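Choline/ethanolamine kinase family protein (Mesorhizobium loti, PDB 3DXQ) probably acts as a small-molecule kinase of the choline/ethanolamine kinase family, with ethanolamine as a likely substrate. Local coordinates at residues L209-L212 against S213-K217; G216-A220 against N221-E225; R127-L130 against F131-I134. One frame throughout, in Å; residues are numbered along the deposited sequence.

Interaction 1. Residues L209-L212 against S213-K217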
loop_
_atom_site.group_PDB
_atom_site.type_symbol
_atom_site.label_atom_id
_atom_site.label_comp_id
_atom_site.label_asym_id
_atom_site.label_seq_id
_atom_site.Cartn_x
_atom_site.Cartn_y
_atom_site.Cartn_z
ATOM N N LEU A 209 -8.021 -3.231 -1.219
ATOM C CA LEU A 209 -8.736 -3.806 -0.063
ATOM C C LEU A 209 -7.977 -4.990 0.503
ATOM O O LEU A 209 -7.787 -5.084 1.717
ATOM C CB LEU A 209 -10.185 -4.196 -0.399
ATOM C CG LEU A 209 -11.163 -3.003 -0.391
ATOM C CD1 LEU A 209 -10.843 -1.940 -1.457
ATOM C CD2 LEU A 209 -12.610 -3.436 -0.554
ATOM N N GLY A 210 -7.507 -5.870 -0.371
ATOM C CA GLY A 210 -6.771 -7.056 0.100
ATOM C C GLY A 210 -5.462 -6.683 0.781
ATOM O O GLY A 210 -5.072 -7.274 1.801
ATOM N N ASP A 211 -4.789 -5.686 0.215
ATOM C CA ASP A 211 -3.494 -5.258 0.727
ATOM C C ASP A 211 -3.628 -4.648 2.115
ATOM O O ASP A 211 -2.890 -5.010 3.032
ATOM C CB ASP A 211 -2.859 -4.261 -0.228
ATOM C CG ASP A 211 -1.360 -4.055 0.027
ATOM O OD1 ASP A 211 -0.939 -3.664 1.123
ATOM O OD2 ASP A 211 -0.593 -4.230 -0.924
ATOM N N LEU A 212 -4.576 -3.740 2.277
ATOM C CA LEU A 212 -4.817 -3.139 3.578
ATOM C C LEU A 212 -5.137 -4.201 4.603
ATOM O O LEU A 212 -4.598 -4.173 5.705
ATOM C CB LEU A 212 -5.974 -2.147 3.496
ATOM C CG LEU A 212 -6.461 -1.537 4.795
ATOM C CD1 LEU A 212 -5.253 -1.085 5.633
ATOM C CD2 LEU A 212 -7.422 -0.357 4.488
ATOM N N SER A 213 -6.008 -5.140 4.246
ATOM C CA SER A 213 -6.406 -6.202 5.170
ATOM C C SER A 213 -5.219 -6.980 5.706
ATOM O O SER A 213 -5.114 -7.177 6.922
ATOM C CB SER A 213 -7.372 -7.176 4.491
ATOM O OG SER A 213 -7.870 -8.129 5.410
ATOM N N VAL A 214 -4.327 -7.413 4.808
ATOM C CA VAL A 214 -3.137 -8.176 5.215
ATOM C C VAL A 214 -2.149 -7.315 6.006
ATOM O O VAL A 214 -1.490 -7.812 6.939
ATOM C CB VAL A 214 -2.409 -8.797 4.018
ATOM C CG1 VAL A 214 -1.071 -9.346 4.424
ATOM C CG2 VAL A 214 -3.222 -9.883 3.458
ATOM N N GLU A 215 -2.053 -6.037 5.644
ATOM C CA GLU A 215 -1.125 -5.123 6.309
ATOM C C GLU A 215 -1.651 -4.730 7.682
ATOM O O GLU A 215 -0.879 -4.539 8.626
ATOM C CB GLU A 215 -0.886 -3.868 5.467
ATOM C CG GLU A 215 -0.063 -4.060 4.161
ATOM C CD GLU A 215 1.408 -4.346 4.400
ATOM O OE1 GLU A 215 1.947 -3.866 5.415
ATOM O OE2 GLU A 215 2.028 -5.049 3.567
ATOM N N GLY A 216 -2.971 -4.622 7.806
ATOM C CA GLY A 216 -3.596 -4.276 9.098
ATOM C C GLY A 216 -3.925 -5.441 10.016
ATOM O O GLY A 216 -4.462 -5.235 11.107
ATOM N N LYS A 217 -3.610 -6.657 9.569
ATOM C CA LYS A 217 -3.948 -7.878 10.305
ATOM C C LYS A 217 -5.429 -7.851 10.647
ATOM O O LYS A 217 -5.817 -8.057 11.792
ATOM C CB LYS A 217 -3.107 -8.015 11.577
ATOM C CG LYS A 217 -1.619 -7.749 11.387
ATOM C CD LYS A 217 -0.780 -8.295 12.544
ATOM C CE LYS A 217 0.678 -7.835 12.439
ATOM N NZ LYS A 217 1.595 -8.529 13.401
#

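Interaction 2. Residues G216-A220 against N221-E225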
loop_
_atom_site.group_PDB
_atom_site.type_symbol
_atom_site.label_atom_id
_atom_site.label_comp_id
_atom_site.label_asym_id
_atom_site.label_seq_id
_atom_site.Cartn_x
_atom_site.Cartn_y
_atom_site.Cartn_z
ATOM N N GLY A 216 -2.971 -4.622 7.806
ATOM C CA GLY A 216 -3.596 -4.276 9.098
ATOM C C GLY A 216 -3.925 -5.441 10.016
ATOM O O GLY A 216 -4.462 -5.235 11.107
ATOM N N LYS A 217 -3.610 -6.657 9.569
ATOM C CA LYS A 217 -3.948 -7.878 10.305
ATOM C C LYS A 217 -5.429 -7.851 10.647
ATOM O O LYS A 217 -5.817 -8.057 11.792
ATOM C CB LYS A 217 -3.107 -8.015 11.577
ATOM C CG LYS A 217 -1.619 -7.749 11.387
ATOM C CD LYS A 217 -0.780 -8.295 12.544
ATOM C CE LYS A 217 0.678 -7.835 12.439
ATOM N NZ LYS A 217 1.595 -8.529 13.401
ATOM N N PHE A 218 -6.249 -7.578 9.638
ATOM C CA PHE A 218 -7.688 -7.453 9.821
ATOM C C PHE A 218 -8.319 -8.780 10.086
ATOM O O PHE A 218 -8.000 -9.751 9.421
ATOM C CB PHE A 218 -8.339 -6.882 8.565
ATOM C CG PHE A 218 -8.306 -5.396 8.479
ATOM C CD1 PHE A 218 -7.298 -4.659 9.088
ATOM C CD2 PHE A 218 -9.253 -4.729 7.706
ATOM C CE1 PHE A 218 -7.279 -3.279 8.992
ATOM C CE2 PHE A 218 -9.232 -3.344 7.596
ATOM C CZ PHE A 218 -8.250 -2.617 8.235
ATOM N N ASN A 219 -9.223 -8.832 11.045
ATOM C CA ASN A 219 -9.951 -10.081 11.286
ATOM C C ASN A 219 -11.181 -10.066 10.375
ATOM O O ASN A 219 -11.440 -9.076 9.705
ATOM C CB ASN A 219 -10.315 -10.265 12.771
ATOM C CG ASN A 219 -11.135 -9.125 13.313
ATOM O OD1 ASN A 219 -11.884 -8.460 12.580
ATOM N ND2 ASN A 219 -10.988 -8.871 14.591
ATOM N N ALA A 220 -11.919 -11.176 10.364
ATOM C CA ALA A 220 -13.112 -11.328 9.530
ATOM C C ALA A 220 -14.064 -10.150 9.654
ATOM O O ALA A 220 -14.601 -9.679 8.653
ATOM C CB ALA A 220 -13.834 -12.602 9.884
ATOM N N ASN A 221 -14.284 -9.700 10.882
ATOM C CA ASN A 221 -15.206 -8.603 11.159
ATOM C C ASN A 221 -14.782 -7.298 10.498
ATOM O O ASN A 221 -15.595 -6.613 9.910
ATOM C CB ASN A 221 -15.344 -8.405 12.673
ATOM C CG ASN A 221 -16.017 -9.568 13.328
ATOM O OD1 ASN A 221 -15.528 -10.121 14.324
ATOM N ND2 ASN A 221 -17.131 -9.995 12.746
ATOM N N GLN A 222 -13.496 -6.982 10.598
ATOM C CA GLN A 222 -12.954 -5.778 10.015
ATOM C C GLN A 222 -13.095 -5.808 8.498
ATOM O O GLN A 222 -13.447 -4.784 7.868
ATOM C CB GLN A 222 -11.491 -5.612 10.425
ATOM C CG GLN A 222 -11.308 -5.233 11.890
ATOM C CD GLN A 222 -9.861 -5.185 12.303
ATOM O OE1 GLN A 222 -9.188 -6.224 12.406
ATOM N NE2 GLN A 222 -9.387 -3.995 12.611
ATOM N N ASP A 223 -12.832 -6.981 7.918
ATOM C CA ASP A 223 -13.004 -7.172 6.480
ATOM C C ASP A 223 -14.437 -6.911 6.046
ATOM O O ASP A 223 -14.648 -6.264 5.024
ATOM C CB ASP A 223 -12.578 -8.576 6.054
ATOM C CG ASP A 223 -11.077 -8.739 6.000
ATOM O OD1 ASP A 223 -10.339 -7.748 6.180
ATOM O OD2 ASP A 223 -10.632 -9.868 5.759
ATOM N N GLU A 224 -15.422 -7.392 6.802
ATOM C CA GLU A 224 -16.818 -7.117 6.462
ATOM C C GLU A 224 -17.084 -5.624 6.552
ATOM O O GLU A 224 -17.702 -5.042 5.688
ATOM C CB GLU A 224 -17.792 -7.840 7.400
ATOM C CG GLU A 224 -17.778 -9.353 7.265
ATOM C CD GLU A 224 -17.915 -9.806 5.808
ATOM O OE1 GLU A 224 -18.893 -9.381 5.127
ATOM O OE2 GLU A 224 -17.022 -10.572 5.354
ATOM N N GLU A 225 -16.633 -5.013 7.629
ATOM C CA GLU A 225 -16.844 -3.598 7.809
ATOM C C GLU A 225 -16.204 -2.805 6.654
ATOM O O GLU A 225 -16.807 -1.857 6.163
ATOM C CB GLU A 225 -16.311 -3.138 9.170
ATOM C CG GLU A 225 -16.773 -1.746 9.530
ATOM C CD GLU A 225 -15.970 -1.151 10.647
ATOM O OE1 GLU A 225 -15.773 -1.821 11.672
ATOM O OE2 GLU A 225 -15.536 0.001 10.488
#

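Interaction 3. Residues R127-L130 against F131-I134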
loop_
_atom_site.group_PDB
_atom_site.type_symbol
_atom_site.label_atom_id
_atom_site.label_comp_id
_atom_site.label_asym_id
_atom_site.label_seq_id
_atom_site.Cartn_x
_atom_site.Cartn_y
_atom_site.Cartn_z
ATOM N N ARG A 127 0.353 0.971 -15.236
ATOM C CA ARG A 127 -0.495 -0.173 -14.986
ATOM C C ARG A 127 0.208 -1.016 -13.931
ATOM O O ARG A 127 1.406 -1.246 -14.024
ATOM C CB ARG A 127 -0.672 -0.949 -16.302
ATOM C CG ARG A 127 -1.401 -2.279 -16.222
ATOM C CD ARG A 127 -2.897 -2.105 -16.072
ATOM N NE ARG A 127 -3.600 -3.396 -16.040
ATOM C CZ ARG A 127 -3.842 -4.130 -14.945
ATOM N NH1 ARG A 127 -3.441 -3.739 -13.734
ATOM N NH2 ARG A 127 -4.498 -5.281 -15.062
ATOM N N PHE A 128 -0.527 -1.461 -12.917
ATOM C CA PHE A 128 0.038 -2.317 -11.880
ATOM C C PHE A 128 0.129 -3.722 -12.455
ATOM O O PHE A 128 -0.863 -4.266 -12.915
ATOM C CB PHE A 128 -0.833 -2.284 -10.627
ATOM C CG PHE A 128 -0.244 -3.027 -9.458
ATOM C CD1 PHE A 128 0.707 -2.427 -8.640
ATOM C CD2 PHE A 128 -0.631 -4.341 -9.182
ATOM C CE1 PHE A 128 1.262 -3.116 -7.569
ATOM C CE2 PHE A 128 -0.089 -5.028 -8.108
ATOM C CZ PHE A 128 0.858 -4.413 -7.301
ATOM N N GLU A 129 1.326 -4.296 -12.449
ATOM C CA GLU A 129 1.563 -5.618 -13.059
ATOM C C GLU A 129 1.943 -6.623 -11.979
ATOM O O GLU A 129 3.128 -6.853 -11.720
ATOM C CB GLU A 129 2.679 -5.525 -14.118
ATOM C CG GLU A 129 2.360 -4.606 -15.324
ATOM C CD GLU A 129 1.382 -5.223 -16.301
ATOM O OE1 GLU A 129 1.189 -6.454 -16.230
ATOM O OE2 GLU A 129 0.822 -4.489 -17.141
ATOM N N LEU A 130 0.928 -7.222 -11.359
ATOM C CA LEU A 130 1.136 -8.133 -10.237
ATOM C C LEU A 130 1.994 -9.358 -10.602
ATOM O O LEU A 130 3.021 -9.618 -9.964
ATOM C CB LEU A 130 -0.203 -8.565 -9.658
ATOM C CG LEU A 130 -0.185 -9.668 -8.585
ATOM C CD1 LEU A 130 0.847 -9.388 -7.481
ATOM C CD2 LEU A 130 -1.581 -9.815 -7.995
ATOM N N PHE A 131 1.589 -10.080 -11.641
ATOM C CA PHE A 131 2.284 -11.298 -12.026
ATOM C C PHE A 131 3.528 -11.079 -12.850
ATOM O O PHE A 131 4.388 -11.969 -12.918
ATOM C CB PHE A 131 1.325 -12.238 -12.732
ATOM C CG PHE A 131 0.243 -12.703 -11.840
ATOM C CD1 PHE A 131 0.490 -13.713 -10.922
ATOM C CD2 PHE A 131 -0.991 -12.081 -11.842
ATOM C CE1 PHE A 131 -0.483 -14.128 -10.047
ATOM C CE2 PHE A 131 -1.989 -12.503 -10.964
ATOM C CZ PHE A 131 -1.730 -13.527 -10.060
ATOM N N ALA A 132 3.637 -9.910 -13.480
ATOM C CA ALA A 132 4.882 -9.565 -14.162
ATOM C C ALA A 132 5.957 -9.486 -13.077
ATOM O O ALA A 132 6.984 -10.191 -13.135
ATOM C CB ALA A 132 4.754 -8.250 -14.890
HETATM N N MSE A 133 5.680 -8.673 -12.059
HETATM C CA MSE A 133 6.609 -8.521 -10.941
HETATM C C MSE A 133 6.951 -9.855 -10.272
HETATM O O MSE A 133 8.114 -10.113 -9.972
HETATM C CB MSE A 133 6.068 -7.540 -9.910
HETATM C CG MSE A 133 6.077 -6.121 -10.407
HETATM SE SE MSE A 133 5.405 -4.876 -9.077
HETATM C CE MSE A 133 4.583 -3.416 -10.335
ATOM N N ILE A 134 5.943 -10.693 -10.050
ATOM C CA ILE A 134 6.153 -11.990 -9.403
ATOM C C ILE A 134 7.103 -12.874 -10.199
ATOM O O ILE A 134 8.047 -13.411 -9.645
ATOM C CB ILE A 134 4.816 -12.727 -9.159
ATOM C CG1 ILE A 134 4.080 -12.072 -7.991
ATOM C CG2 ILE A 134 5.045 -14.197 -8.824
ATOM C CD1 ILE A 134 2.659 -12.512 -7.841
#

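Interaction 1. Residues L209-L212 against S213-K217
Asp-211 and Glu-215 sit one turn apart on helix 206-215, their side chains running alongside each other. Glu-215 N donates to Asp-211 O at 2.9 Å, and beside this bond the Glu-215 CG methylene lies 3.2 Å from Asp-211 OD1. The Asp-211 CG is anti to the backbone N (chi1 -164°), which leaves the carboxylate standing out from the helix with OD1 leaning toward Glu-215 CG. The Glu-215 chain bends at chi2 (-71°), and its carboxylate ends up only 25° from the plane of the Asp-211 one. The two acids therefore bring like charges close, with Asp-211 OD1 4.1 Å from Glu-215 OE2. A salt bridge from Glu-215 OE2 to Arg-278 probably offsets part of this like-charge approach. Replacing Glu-215 by an alanine would probably leave Arg-278 without this mate and open a gap beside Asp-211.

The compact side of the contact is backbone, the successive i to i+4 bonds of the last turns of the helix. Ser-213 N reaches Leu-209 O at 3.1 Å, Val-214 N reaches Gly-210 O at 3.1 Å, and Gly-216 N reaches Leu-212 O at 2.7 Å. Val-214 adds CG2, resting 3.6 Å from Gly-210 O. The looser side begins at partly exposed Glu-215 and ends at Lys-217, an exposed residue that leaves the helical conformation with positive phi and makes no side-chain contact with 209-212.

Buried faces of the turn are shared among three other helices. Leu-209 and Leu-212 lean on Phe-114 of helix 106-118, where Leu-212 also touches Ala-110. Asp-211 packs on Cys-250 and Val-214 on Asp-251 of helix 237-263, while Val-214 further meets Arg-278 and Arg-281 of helix 271-287.

Interaction 2. Residues G216-A220 against N221-E225
Gln-222 reaches back from the first turn of helix 220-231 to Phe-218 and Asn-219, its CG anti to the carbonyl carbon (chi1 -72°) and its chain extended beyond. CB lies against the Phe-218 ring, 3.6 Å from CD2. CG comes next, 3.3 Å from Asn-219 OD1. The amide carbon CD is over one face of the Phe-218 ring, the amide and ring planes being 22° apart. At the tip the two branches part: OE1 accepts from Asn-219 N at 2.9 Å, whereas NE2 stays above the ring, offset toward its rim, and makes a weak hydrogen bond to Phe-100 O. One oxygen is gripped and the ring lies beneath, which probably limits rotation of the amide.

Asn-219 returns the bond. Its CG is placed between the backbone N and the carbonyl carbon (chi1 57°), which brings OD1 to Gln-222 N at 3.0 Å, head-on to the amide oxygen. The helix proper then begins with Asp-223 N to Asn-219 O and Glu-224 N to Ala-220 O.

Asp-223 OD1 lies at the edge of the Phe-218 ring, 3.6 Å from CD2. Both carboxylate oxygens have partners, OD1 at Ser-213 OG and OD2 in a salt bridge with Lys-247 NZ. Phe-218 also meets Phe-100 edge-to-face and touches Pro-107 of helix 106-118.

The reciprocal pair, Asn-219 side chain to Gln-222 N and Gln-222 side chain to Asn-219 N, is a capping box, with Asn-219 as the N-cap of helix 220-231.

Interaction 3. Residues R127-L130 against F131-I134
Leu-130 wedges its two methyls against Phe-131 and Ile-134 at the start of helix 130-141, where Glu-129 is the N-cap residue and a CH-pi contact and a Met-aromatic contact form round the opening turn. The Leu-130 branch point is the bump: CG stands over one face of the Phe-131 ring, 4.2 Å from its centroid and 15° off the normal, offset toward the rim. CD2 continues along the ring to 4.0 Å from Phe-131 CE2. The other methyl turns to the next turn of the helix, where Leu-130 CD1 and Ile-134 CD1 meet at 3.6 Å, the two side chains running together. With CG of Leu-130 anti to the backbone N, one forked side chain thus serves both neighbours. Outside the segments the same side chain rests on Tyr-246 and Met-249 of helix 237-263, and Phe-131 packs on Arg-163 and Leu-166 of helix 152-167.

A second fit is made by Met-133, present as selenomethionine, whose extended chain runs back past Glu-129 O toward Phe-128, its CG passing 3.3 Å from Glu-129 O. Its selenium approaches the Phe-128 ring obliquely, 5.3 Å from the centroid, and the terminal CE comes within 4.3 Å of Phe-128 CE1. Phe-128 in turn meets Trp-207, the planes at about 45°.

Smaller bumps close the exposed side, where the Glu-129 CB methylene and the Ala-132 methyl abut. Two backbone bonds tie the turn: Ile-134 N donates to Leu-130 O, and Met-133 N to Glu-129 O at 3.2 Å with a nearly straight N-H...O angle of 169°.

How the interactions relate
Interactions 1 and 2 run into each other: they share Gly-216 and Lys-217, and their centres are 8 Å apart. Across the bend the hydrogen bond between Ser-213 OG and Asp-223 OD1 measures 2.6 Å, a probable one joins Phe-218 N to Ser-213 O at 3.0 Å, and Phe-218 CZ packs 4.0 Å from Leu-212 CG. Interaction 3 stands apart, its centre about 18 Å from that of interaction 1 and about 26 Å from that of interaction 2. Helix 237-263 nevertheless touches all three. Trp-207 of helix 206-215 meets Phe-128, linking the helix of interaction 1 to interaction 3, although the nearest atoms of these two contacts are about 7 Å apart.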